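Serine-tRNA ligase (Naegleria fowleri, PDB 6BLJ) probably joins serine to its cognate tRNA in the cytosol, first activating the amino acid with ATP as a class II aminoacyl-tRNA synthetase. Local coordinates at residues 169-174 with 359-364; 404-409 with 448-453; 454-459 with 463-468. All coordinates share one frame; numbering follows the deposited sequence.

How the interactions relate
Interactions 1 and 2 fix elements of the class II catalytic sheet. In interaction 1 an outlying strand is tied to helix 348-366 by one salt bridge at the partly buried margin, whereas interaction 2 is buried and lines the AMP site, mixing a salt bridge, main-chain carbonyl bonds and close carbon packing. The two touch where Tyr364 packs on Leu407 and Val408. Interactions 2 and 3 share helix 448-458: Arg450 in its first half faces the nucleotide, and its last turns meet the chain that follows. Interaction 3, also buried but farthest from the centre of the chain, is chiefly apolar, with a single main-chain bond between its segments.

Interaction 1: residues 169-174 with 359-364; sequences IVRMVG and NSEAFY
Arg171, on edge strand 168-173 of the largely antiparallel sheet of the class II synthetase core, reaches across to Glu361 on helix 348-366, which packs on that sheet. The charged interaction dominates. The arginine grips side-on: NE and NH2 both bond to Glu361 OE2, at 3.2 Å from NE and 2.8 Å from NH2, while a weak third bond runs from NE to OE1. Both nitrogens come to OE2 on its syn side and from one face of the carboxylate, whose plane is only 19° from that of the guanidinium. The two groups therefore lie nearly flat together and restrain each other's rotation. With CG set between the backbone N and the carbonyl carbon (chi1 56°), Arg171 runs extended to NE, and the turn at chi4 (-95°) leaves NE and NH2 edge-on to the carboxylate, the two side chains crossing at about a right angle. In the main chain, Val170 and Arg171 stand opposite the single Val373 of strand 371-375, a classic beta bulge. Tyr371 on that same strand hydrogen-bonds Glu361 OE1 through its hydroxyl and so helps position the carboxylate. Apolar contact is slight. Val173 flanks the bridge, its methyl CG2 lying 4.0 Å from Glu361 OE1.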
loop_
_atom_site.group_PDB
_atom_site.type_symbol
_atom_site.label_atom_id
_atom_site.label_comp_id
_atom_site.label_asym_id
_atom_site.label_seq_id
_atom_site.Cartn_x
_atom_site.Cartn_y
_atom_site.Cartn_z
ATOM N N ILE A 169 -13.665 32.914 -6.234
ATOM C CA ILE A 169 -14.887 32.703 -7.006
ATOM C C ILE A 169 -14.802 33.580 -8.251
ATOM O O ILE A 169 -14.968 34.798 -8.170
ATOM C CB ILE A 169 -16.143 33.031 -6.188
ATOM C CG1 ILE A 169 -16.135 32.292 -4.848
ATOM C CG2 ILE A 169 -17.400 32.723 -6.987
ATOM C CD1 ILE A 169 -16.036 30.811 -4.990
ATOM N N VAL A 170 -14.548 32.962 -9.408
ATOM C CA VAL A 170 -14.295 33.730 -10.623
ATOM C C VAL A 170 -15.602 34.212 -11.249
ATOM O O VAL A 170 -15.699 35.357 -11.704
ATOM C CB VAL A 170 -13.460 32.902 -11.618
ATOM C CG1 VAL A 170 -13.131 33.751 -12.843
ATOM C CG2 VAL A 170 -12.192 32.395 -10.957
ATOM N N ARG A 171 -16.611 33.348 -11.321
ATOM C CA ARG A 171 -17.905 33.753 -11.864
ATOM C C ARG A 171 -18.937 32.697 -11.515
ATOM O O ARG A 171 -18.602 31.558 -11.183
ATOM C CB ARG A 171 -17.863 33.970 -13.385
ATOM C CG ARG A 171 -17.378 32.768 -14.164
ATOM C CD ARG A 171 -17.230 33.096 -15.640
ATOM N NE ARG A 171 -16.372 32.111 -16.285
ATOM C CZ ARG A 171 -15.068 32.275 -16.467
ATOM N NH1 ARG A 171 -14.476 33.396 -16.073
ATOM N NH2 ARG A 171 -14.354 31.318 -17.035
ATOM N N MET A 172 -20.196 33.097 -11.584
ATOM C CA MET A 172 -21.314 32.206 -11.330
ATOM C C MET A 172 -22.251 32.267 -12.520
ATOM O O MET A 172 -22.524 33.352 -13.044
ATOM C CB MET A 172 -22.014 32.582 -10.035
ATOM C CG MET A 172 -21.057 32.471 -8.858
ATOM S SD MET A 172 -21.815 32.837 -7.290
ATOM C CE MET A 172 -23.082 31.580 -7.276
ATOM N N VAL A 173 -22.687 31.098 -12.978
ATOM C CA VAL A 173 -23.481 30.971 -14.191
ATOM C C VAL A 173 -24.655 30.041 -13.921
ATOM O O VAL A 173 -24.459 28.884 -13.535
ATOM C CB VAL A 173 -22.640 30.429 -15.364
ATOM C CG1 VAL A 173 -23.509 30.269 -16.614
ATOM C CG2 VAL A 173 -21.439 31.349 -15.643
ATOM N N GLY A 174 -25.862 30.519 -14.179
ATOM C CA GLY A 174 -27.038 29.679 -14.124
ATOM C C GLY A 174 -28.041 30.170 -13.102
ATOM O O GLY A 174 -27.867 31.200 -12.456
ATOM N N ASN A 359 -15.126 25.181 -22.772
ATOM C CA ASN A 359 -15.835 24.002 -23.264
ATOM C C ASN A 359 -16.676 23.358 -22.161
ATOM O O ASN A 359 -17.824 22.974 -22.390
ATOM C CB ASN A 359 -14.840 22.980 -23.832
ATOM C CG ASN A 359 -14.211 23.434 -25.147
ATOM O OD1 ASN A 359 -14.747 24.295 -25.837
ATOM N ND2 ASN A 359 -13.080 22.846 -25.493
ATOM N N SER A 360 -16.105 23.201 -20.963
ATOM C CA SER A 360 -16.850 22.574 -19.878
ATOM C C SER A 360 -18.027 23.439 -19.452
ATOM O O SER A 360 -19.121 22.925 -19.193
ATOM C CB SER A 360 -15.916 22.288 -18.696
ATOM O OG SER A 360 -14.911 21.357 -19.084
ATOM N N GLU A 361 -17.817 24.754 -19.384
ATOM C CA GLU A 361 -18.904 25.681 -19.080
ATOM C C GLU A 361 -20.035 25.563 -20.097
ATOM O O GLU A 361 -21.209 25.484 -19.720
ATOM C CB GLU A 361 -18.382 27.115 -19.049
ATOM C CG GLU A 361 -17.521 27.452 -17.846
ATOM C CD GLU A 361 -17.313 28.942 -17.739
ATOM O OE1 GLU A 361 -18.297 29.640 -17.424
ATOM O OE2 GLU A 361 -16.186 29.416 -17.994
ATOM N N ALA A 362 -19.703 25.576 -21.397
ATOM C CA ALA A 362 -20.743 25.406 -22.414
ATOM C C ALA A 362 -21.447 24.063 -22.250
ATOM O O ALA A 362 -22.659 23.950 -22.476
ATOM C CB ALA A 362 -20.149 25.527 -23.820
ATOM N N PHE A 363 -20.708 23.027 -21.844
ATOM C CA PHE A 363 -21.335 21.725 -21.650
ATOM C C PHE A 363 -22.400 21.787 -20.559
ATOM O O PHE A 363 -23.541 21.358 -20.768
ATOM C CB PHE A 363 -20.278 20.671 -21.323
ATOM C CG PHE A 363 -20.827 19.259 -21.246
ATOM C CD1 PHE A 363 -21.169 18.570 -22.397
ATOM C CD2 PHE A 363 -20.985 18.623 -20.022
ATOM C CE1 PHE A 363 -21.656 17.266 -22.329
ATOM C CE2 PHE A 363 -21.474 17.321 -19.950
ATOM C CZ PHE A 363 -21.821 16.650 -21.110
ATOM N N TYR A 364 -22.046 22.322 -19.381
ATOM C CA TYR A 364 -23.004 22.350 -18.276
ATOM C C TYR A 364 -24.115 23.368 -18.502
ATOM O O TYR A 364 -25.256 23.138 -18.066
ATOM C CB TYR A 364 -22.276 22.574 -16.943
ATOM C CG TYR A 364 -21.499 21.318 -16.625
ATOM C CD1 TYR A 364 -22.161 20.183 -16.150
ATOM C CD2 TYR A 364 -20.136 21.219 -16.911
ATOM C CE1 TYR A 364 -21.490 18.993 -15.929
ATOM C CE2 TYR A 364 -19.438 20.020 -16.668
ATOM C CZ TYR A 364 -20.131 18.920 -16.181
ATOM O OH TYR A 364 -19.492 17.735 -15.945
#

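Interaction 2: residues 404-409 with 448-453; sequences YRELVS and TSRTLC. With AMP (adenosine monophosphate), chain D.
Arg450 and Leu407 form the tight part of this contact, where the axes of helical segment 448-453 and strand segment 404-409 come within 9.2 Å, at 139° between their directions. The two side chains lie alongside each other, running in opposite directions, Leu407 CD2 pressing on Arg450 CG at 3.5 Å. CG of Arg450 lies anti to the backbone N (chi1 -172°), and a bend at chi3 turns the guanidinium to the strand. There NH1 gives a nearly straight bond (166°) to Glu406 O, 3.1 Å away and in the guanidinium plane. NE is engaged by Phe328 O, and the Phe328 ring adds a cation-pi contact.

The packing is looser at the partly exposed Glu406. A salt bridge from OE2 to NH1 is bent, with NH1 above the carboxylate plane, and because it rests on one of two deposited conformers it is doubtful. It is looser too between Leu407 and Thr451, although both are buried: Leu407 CD1 stops 4.2 Å from OG1, and a water that donates to Leu407 O also bonds OG1, itself hydrogen-bonded to Thr446 OG1 and Ala447 O.

AMP completes the site: its O2' donates to Leu407 O at 2.8 Å, Ser409 OG donates to O3P at 2.6 Å, and C2' sits over one guanidinium face. Two carbonyls thus fix the rotation of Arg450 and present its flat face to the nucleotide, consistent with the motif 3 arginine that packs on ATP in class II synthetases.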
loop_
_atom_site.group_PDB
_atom_site.type_symbol
_atom_site.label_atom_id
_atom_site.label_comp_id
_atom_site.label_asym_id
_atom_site.label_seq_id
_atom_site.Cartn_x
_atom_site.Cartn_y
_atom_site.Cartn_z
ATOM N N TYR A 404 -22.355 23.737 -3.231
ATOM C CA TYR A 404 -21.486 23.794 -4.406
ATOM C C TYR A 404 -20.385 22.746 -4.273
ATOM O O TYR A 404 -19.576 22.812 -3.340
ATOM C CB TYR A 404 -20.884 25.190 -4.587
ATOM C CG TYR A 404 -21.829 26.165 -5.258
ATOM C CD1 TYR A 404 -22.087 26.065 -6.623
ATOM C CD2 TYR A 404 -22.477 27.164 -4.534
ATOM C CE1 TYR A 404 -22.961 26.933 -7.265
ATOM C CE2 TYR A 404 -23.370 28.061 -5.177
ATOM C CZ TYR A 404 -23.597 27.917 -6.548
ATOM O OH TYR A 404 -24.454 28.743 -7.234
ATOM N N ARG A 405 -20.342 21.786 -5.210
ATOM C CA ARG A 405 -19.334 20.735 -5.190
ATOM C C ARG A 405 -18.683 20.601 -6.558
ATOM O O ARG A 405 -19.349 20.738 -7.592
ATOM C CB ARG A 405 -19.936 19.384 -4.771
ATOM C CG ARG A 405 -20.589 19.379 -3.379
ATOM C CD ARG A 405 -19.602 19.653 -2.244
ATOM N NE ARG A 405 -18.520 18.665 -2.157
ATOM C CZ ARG A 405 -18.597 17.484 -1.536
ATOM N NH1 ARG A 405 -19.715 17.086 -0.929
ATOM N NH2 ARG A 405 -17.539 16.688 -1.524
ATOM N N GLU A 406 -17.386 20.285 -6.542
ATOM C CA GLU A 406 -16.618 20.192 -7.774
ATOM C C GLU A 406 -17.147 19.081 -8.681
ATOM O O GLU A 406 -17.411 17.955 -8.242
ATOM C CB GLU A 406 -15.132 19.971 -7.447
ATOM C CG GLU A 406 -14.760 18.602 -6.903
ATOM C CD GLU A 406 -15.096 18.399 -5.429
ATOM O OE1 GLU A 406 -15.690 19.307 -4.805
ATOM O OE2 GLU A 406 -14.760 17.314 -4.894
ATOM N N LEU A 407 -17.327 19.424 -9.957
ATOM C CA LEU A 407 -17.631 18.488 -11.037
ATOM C C LEU A 407 -16.506 18.395 -12.058
ATOM O O LEU A 407 -16.421 17.390 -12.779
ATOM C CB LEU A 407 -18.895 18.921 -11.808
ATOM C CG LEU A 407 -20.279 18.666 -11.235
ATOM C CD1 LEU A 407 -21.350 18.870 -12.317
ATOM C CD2 LEU A 407 -20.314 17.268 -10.703
ATOM N N VAL A 408 -15.685 19.439 -12.157
ATOM C CA VAL A 408 -14.680 19.613 -13.205
ATOM C C VAL A 408 -13.433 20.217 -12.580
ATOM O O VAL A 408 -13.525 21.121 -11.744
ATOM C CB VAL A 408 -15.201 20.527 -14.335
ATOM C CG1 VAL A 408 -14.045 21.024 -15.222
ATOM C CG2 VAL A 408 -16.256 19.807 -15.168
ATOM N N SER A 409 -12.268 19.709 -12.972
ATOM C CA SER A 409 -11.003 20.387 -12.746
ATOM C C SER A 409 -10.292 20.566 -14.086
ATOM O O SER A 409 -10.320 19.673 -14.947
ATOM C CB SER A 409 -10.130 19.598 -11.760
ATOM O OG SER A 409 -9.807 18.348 -12.327
ATOM N N THR A 448 -19.429 10.813 -15.019
ATOM C CA THR A 448 -20.874 10.709 -15.200
ATOM C C THR A 448 -21.626 10.362 -13.916
ATOM O O THR A 448 -22.747 10.844 -13.741
ATOM C CB THR A 448 -21.211 9.719 -16.328
ATOM O OG1 THR A 448 -20.691 8.417 -16.016
ATOM C CG2 THR A 448 -20.619 10.212 -17.667
ATOM N N SER A 449 -21.056 9.571 -12.993
ATOM C CA SER A 449 -21.825 9.238 -11.786
ATOM C C SER A 449 -22.102 10.483 -10.938
ATOM O O SER A 449 -23.228 10.677 -10.460
ATOM C CB SER A 449 -21.124 8.136 -10.975
ATOM O OG SER A 449 -20.049 8.602 -10.161
ATOM N N ARG A 450 -21.108 11.366 -10.784
ATOM C CA ARG A 450 -21.341 12.604 -10.039
ATOM C C ARG A 450 -22.207 13.594 -10.829
ATOM O O ARG A 450 -22.985 14.352 -10.233
ATOM C CB ARG A 450 -20.008 13.250 -9.642
ATOM C CG ARG A 450 -20.131 14.453 -8.680
ATOM C CD ARG A 450 -18.769 14.971 -8.226
ATOM N NE ARG A 450 -18.055 13.977 -7.419
ATOM C CZ ARG A 450 -16.924 14.226 -6.768
ATOM N NH1 ARG A 450 -16.386 15.451 -6.814
ATOM N NH2 ARG A 450 -16.355 13.267 -6.038
ATOM N N THR A 451 -22.054 13.652 -12.160
ATOM C CA THR A 451 -22.947 14.494 -12.959
ATOM C C THR A 451 -24.388 13.985 -12.888
ATOM O O THR A 451 -25.327 14.787 -12.818
ATOM C CB THR A 451 -22.445 14.588 -14.412
ATOM O OG1 THR A 451 -21.163 15.231 -14.440
ATOM C CG2 THR A 451 -23.400 15.386 -15.311
ATOM N N LEU A 452 -24.585 12.654 -12.853
ATOM C CA LEU A 452 -25.932 12.098 -12.660
ATOM C C LEU A 452 -26.524 12.503 -11.312
ATOM O O LEU A 452 -27.716 12.811 -11.225
ATOM C CB LEU A 452 -25.933 10.564 -12.758
ATOM C CG LEU A 452 -25.778 9.822 -14.095
ATOM C CD1 LEU A 452 -25.783 8.311 -13.835
ATOM C CD2 LEU A 452 -26.881 10.213 -15.109
ATOM N N CYS A 453 -25.720 12.477 -10.242
ATOM C CA CYS A 453 -26.190 13.003 -8.954
ATOM C C CYS A 453 -26.678 14.447 -9.080
ATOM O O CYS A 453 -27.699 14.828 -8.496
ATOM C CB CYS A 453 -25.066 12.939 -7.925
ATOM S SG CYS A 453 -24.590 11.254 -7.481
HETATM P P AMP D . -9.730 15.006 -10.365
HETATM O O1P AMP D . -9.463 14.630 -8.907
HETATM O O2P AMP D . -9.036 14.260 -11.436
HETATM O O3P AMP D . -9.570 16.513 -10.507
HETATM O "O5'" AMP D . -11.284 14.730 -10.584
HETATM C "C5'" AMP D . -11.940 15.103 -11.788
HETATM C "C4'" AMP D . -13.439 14.941 -11.652
HETATM O "O4'" AMP D . -13.777 13.531 -11.585
HETATM C "C3'" AMP D . -14.042 15.528 -10.394
HETATM O "O3'" AMP D . -14.291 16.917 -10.508
HETATM C "C2'" AMP D . -15.300 14.702 -10.200
HETATM O "O2'" AMP D . -16.325 15.165 -11.062
HETATM C "C1'" AMP D . -14.842 13.329 -10.685
HETATM N N9 AMP D . -14.378 12.447 -9.586
HETATM C C8 AMP D . -13.161 12.503 -8.958
HETATM N N7 AMP D . -13.003 11.598 -8.018
HETATM C C5 AMP D . -14.197 10.895 -8.032
HETATM C C6 AMP D . -14.667 9.804 -7.273
HETATM N N6 AMP D . -13.937 9.167 -6.341
HETATM N N1 AMP D . -15.920 9.365 -7.514
HETATM C C2 AMP D . -16.639 9.961 -8.473
HETATM N N3 AMP D . -16.295 10.976 -9.271
HETATM C C4 AMP D . -15.058 11.410 -8.994
HETATM O O HOH W 1 -18.399 15.935 -14.038
#

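Interaction 3: residues 454-459 with 463-468; sequences CIVENY and EGVNVP
The Tyr459 ring carries Pro468 on one face: CG stands 3.9 Å from the ring centroid and 14° off the normal, a CH-pi contact. At the ring edge, in plane, lies Ile455 O from the preceding helical turn. Asn466 crosses the ring at about a right angle, its CB 4.0 Å from Tyr459 CD1 and its amide plane nearly perpendicular to the ring. With CG anti to the carbonyl carbon (chi1 -77°), the ring lies over the proline, and its hydroxyl continues to a hydrogen bond with Leu367 O. Pro468 is also gripped from the helix side, where Ile455 CG2 meets its CG at 3.7 Å. Val465 fills the corner beside them, its CG1 resting 4.0 Å from Tyr459 CB and against Val456 CA. Helix 191-197 covers this corner, Ile194 touching both valines. One main-chain bond, Asn466 N to Tyr459 O at 2.9 Å with the donor tilted from the carbonyl plane, joins the chain just past residue 458 to strand 464-466. The arrangement is a helix followed by a short connection and a strand that packs back on its last turns, by which the helix that probably carries class II motif 3 passes into the small C-terminal antiparallel pair 464-466 and 480-482.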
loop_
_atom_site.group_PDB
_atom_site.type_symbol
_atom_site.label_atom_id
_atom_site.label_comp_id
_atom_site.label_asym_id
_atom_site.label_seq_id
_atom_site.Cartn_x
_atom_site.Cartn_y
_atom_site.Cartn_z
ATOM N N CYS A 454 -25.907 15.282 -9.775
ATOM C CA CYS A 454 -26.266 16.688 -9.920
ATOM C C CYS A 454 -27.516 16.853 -10.774
ATOM O O CYS A 454 -28.373 17.692 -10.478
ATOM C CB CYS A 454 -25.091 17.452 -10.524
ATOM S SG CYS A 454 -25.275 19.246 -10.475
ATOM N N ILE A 455 -27.633 16.071 -11.851
ATOM C CA ILE A 455 -28.816 16.165 -12.703
ATOM C C ILE A 455 -30.069 15.793 -11.923
ATOM O O ILE A 455 -31.068 16.518 -11.947
ATOM C CB ILE A 455 -28.657 15.284 -13.953
ATOM C CG1 ILE A 455 -27.620 15.886 -14.906
ATOM C CG2 ILE A 455 -30.022 15.079 -14.653
ATOM C CD1 ILE A 455 -27.309 14.989 -16.105
ATOM N N VAL A 456 -30.039 14.660 -11.209
ATOM C CA VAL A 456 -31.294 14.211 -10.609
ATOM C C VAL A 456 -31.751 15.185 -9.523
ATOM O O VAL A 456 -32.959 15.368 -9.329
ATOM C CB VAL A 456 -31.188 12.754 -10.092
ATOM C CG1 VAL A 456 -30.817 11.780 -11.244
ATOM C CG2 VAL A 456 -30.241 12.622 -8.904
ATOM N N GLU A 457 -30.813 15.848 -8.821
ATOM C CA GLU A 457 -31.212 16.844 -7.823
ATOM C C GLU A 457 -31.789 18.100 -8.466
ATOM O O GLU A 457 -32.776 18.658 -7.974
ATOM C CB GLU A 457 -30.038 17.219 -6.921
ATOM C CG GLU A 457 -29.674 16.125 -5.904
ATOM C CD GLU A 457 -28.730 16.625 -4.816
ATOM O OE1 GLU A 457 -28.482 17.855 -4.720
ATOM O OE2 GLU A 457 -28.220 15.773 -4.065
ATOM N N ASN A 458 -31.195 18.568 -9.560
ATOM C CA ASN A 458 -31.682 19.810 -10.149
ATOM C C ASN A 458 -32.951 19.626 -10.971
ATOM O O ASN A 458 -33.701 20.596 -11.135
ATOM C CB ASN A 458 -30.591 20.439 -11.011
ATOM C CG ASN A 458 -29.552 21.148 -10.173
ATOM O OD1 ASN A 458 -29.785 22.251 -9.679
ATOM N ND2 ASN A 458 -28.417 20.487 -9.957
ATOM N N TYR A 459 -33.220 18.412 -11.462
ATOM C CA TYR A 459 -34.375 18.142 -12.322
ATOM C C TYR A 459 -35.462 17.338 -11.610
ATOM O O TYR A 459 -36.395 16.855 -12.264
ATOM C CB TYR A 459 -33.918 17.412 -13.598
ATOM C CG TYR A 459 -33.270 18.352 -14.593
ATOM C CD1 TYR A 459 -34.014 18.939 -15.615
ATOM C CD2 TYR A 459 -31.912 18.689 -14.491
ATOM C CE1 TYR A 459 -33.428 19.830 -16.536
ATOM C CE2 TYR A 459 -31.320 19.592 -15.402
ATOM C CZ TYR A 459 -32.091 20.154 -16.420
ATOM O OH TYR A 459 -31.536 21.034 -17.327
ATOM N N GLU A 463 -42.779 13.901 -8.362
ATOM C CA GLU A 463 -43.205 12.649 -8.978
ATOM C C GLU A 463 -42.063 11.848 -9.600
ATOM O O GLU A 463 -42.253 10.664 -9.912
ATOM C CB GLU A 463 -44.244 12.938 -10.073
ATOM C CG GLU A 463 -45.519 13.649 -9.592
ATOM C CD GLU A 463 -46.128 13.043 -8.344
ATOM O OE1 GLU A 463 -46.196 11.799 -8.244
ATOM O OE2 GLU A 463 -46.550 13.818 -7.457
ATOM N N GLY A 464 -40.898 12.457 -9.794
ATOM C CA GLY A 464 -39.791 11.775 -10.467
ATOM C C GLY A 464 -38.730 12.785 -10.885
ATOM O O GLY A 464 -38.488 13.772 -10.189
ATOM N N VAL A 465 -38.098 12.505 -12.019
ATOM C CA VAL A 465 -36.975 13.309 -12.512
ATOM C C VAL A 465 -37.190 13.621 -13.989
ATOM O O VAL A 465 -37.390 12.703 -14.796
ATOM C CB VAL A 465 -35.623 12.590 -12.326
ATOM C CG1 VAL A 465 -34.456 13.473 -12.883
ATOM C CG2 VAL A 465 -35.400 12.200 -10.868
ATOM N N ASN A 466 -37.160 14.910 -14.337
ATOM C CA ASN A 466 -37.154 15.322 -15.737
ATOM C C ASN A 466 -35.802 15.000 -16.383
ATOM O O ASN A 466 -34.749 15.144 -15.754
ATOM C CB ASN A 466 -37.429 16.824 -15.852
ATOM C CG ASN A 466 -38.837 17.193 -15.424
ATOM O OD1 ASN A 466 -39.800 16.539 -15.802
ATOM N ND2 ASN A 466 -38.965 18.278 -14.661
ATOM N N VAL A 467 -35.832 14.563 -17.636
ATOM C CA VAL A 467 -34.599 14.359 -18.413
ATOM C C VAL A 467 -34.174 15.688 -19.038
ATOM O O VAL A 467 -34.983 16.317 -19.741
ATOM C CB VAL A 467 -34.812 13.300 -19.489
ATOM C CG1 VAL A 467 -33.550 13.161 -20.354
ATOM C CG2 VAL A 467 -35.196 11.962 -18.847
ATOM N N PRO A 468 -32.931 16.139 -18.836
ATOM C CA PRO A 468 -32.487 17.381 -19.483
ATOM C C PRO A 468 -32.759 17.346 -20.983
ATOM O O PRO A 468 -32.554 16.325 -21.642
ATOM C CB PRO A 468 -30.990 17.426 -19.176
ATOM C CG PRO A 468 -30.874 16.689 -17.820
ATOM C CD PRO A 468 -31.933 15.597 -17.894
#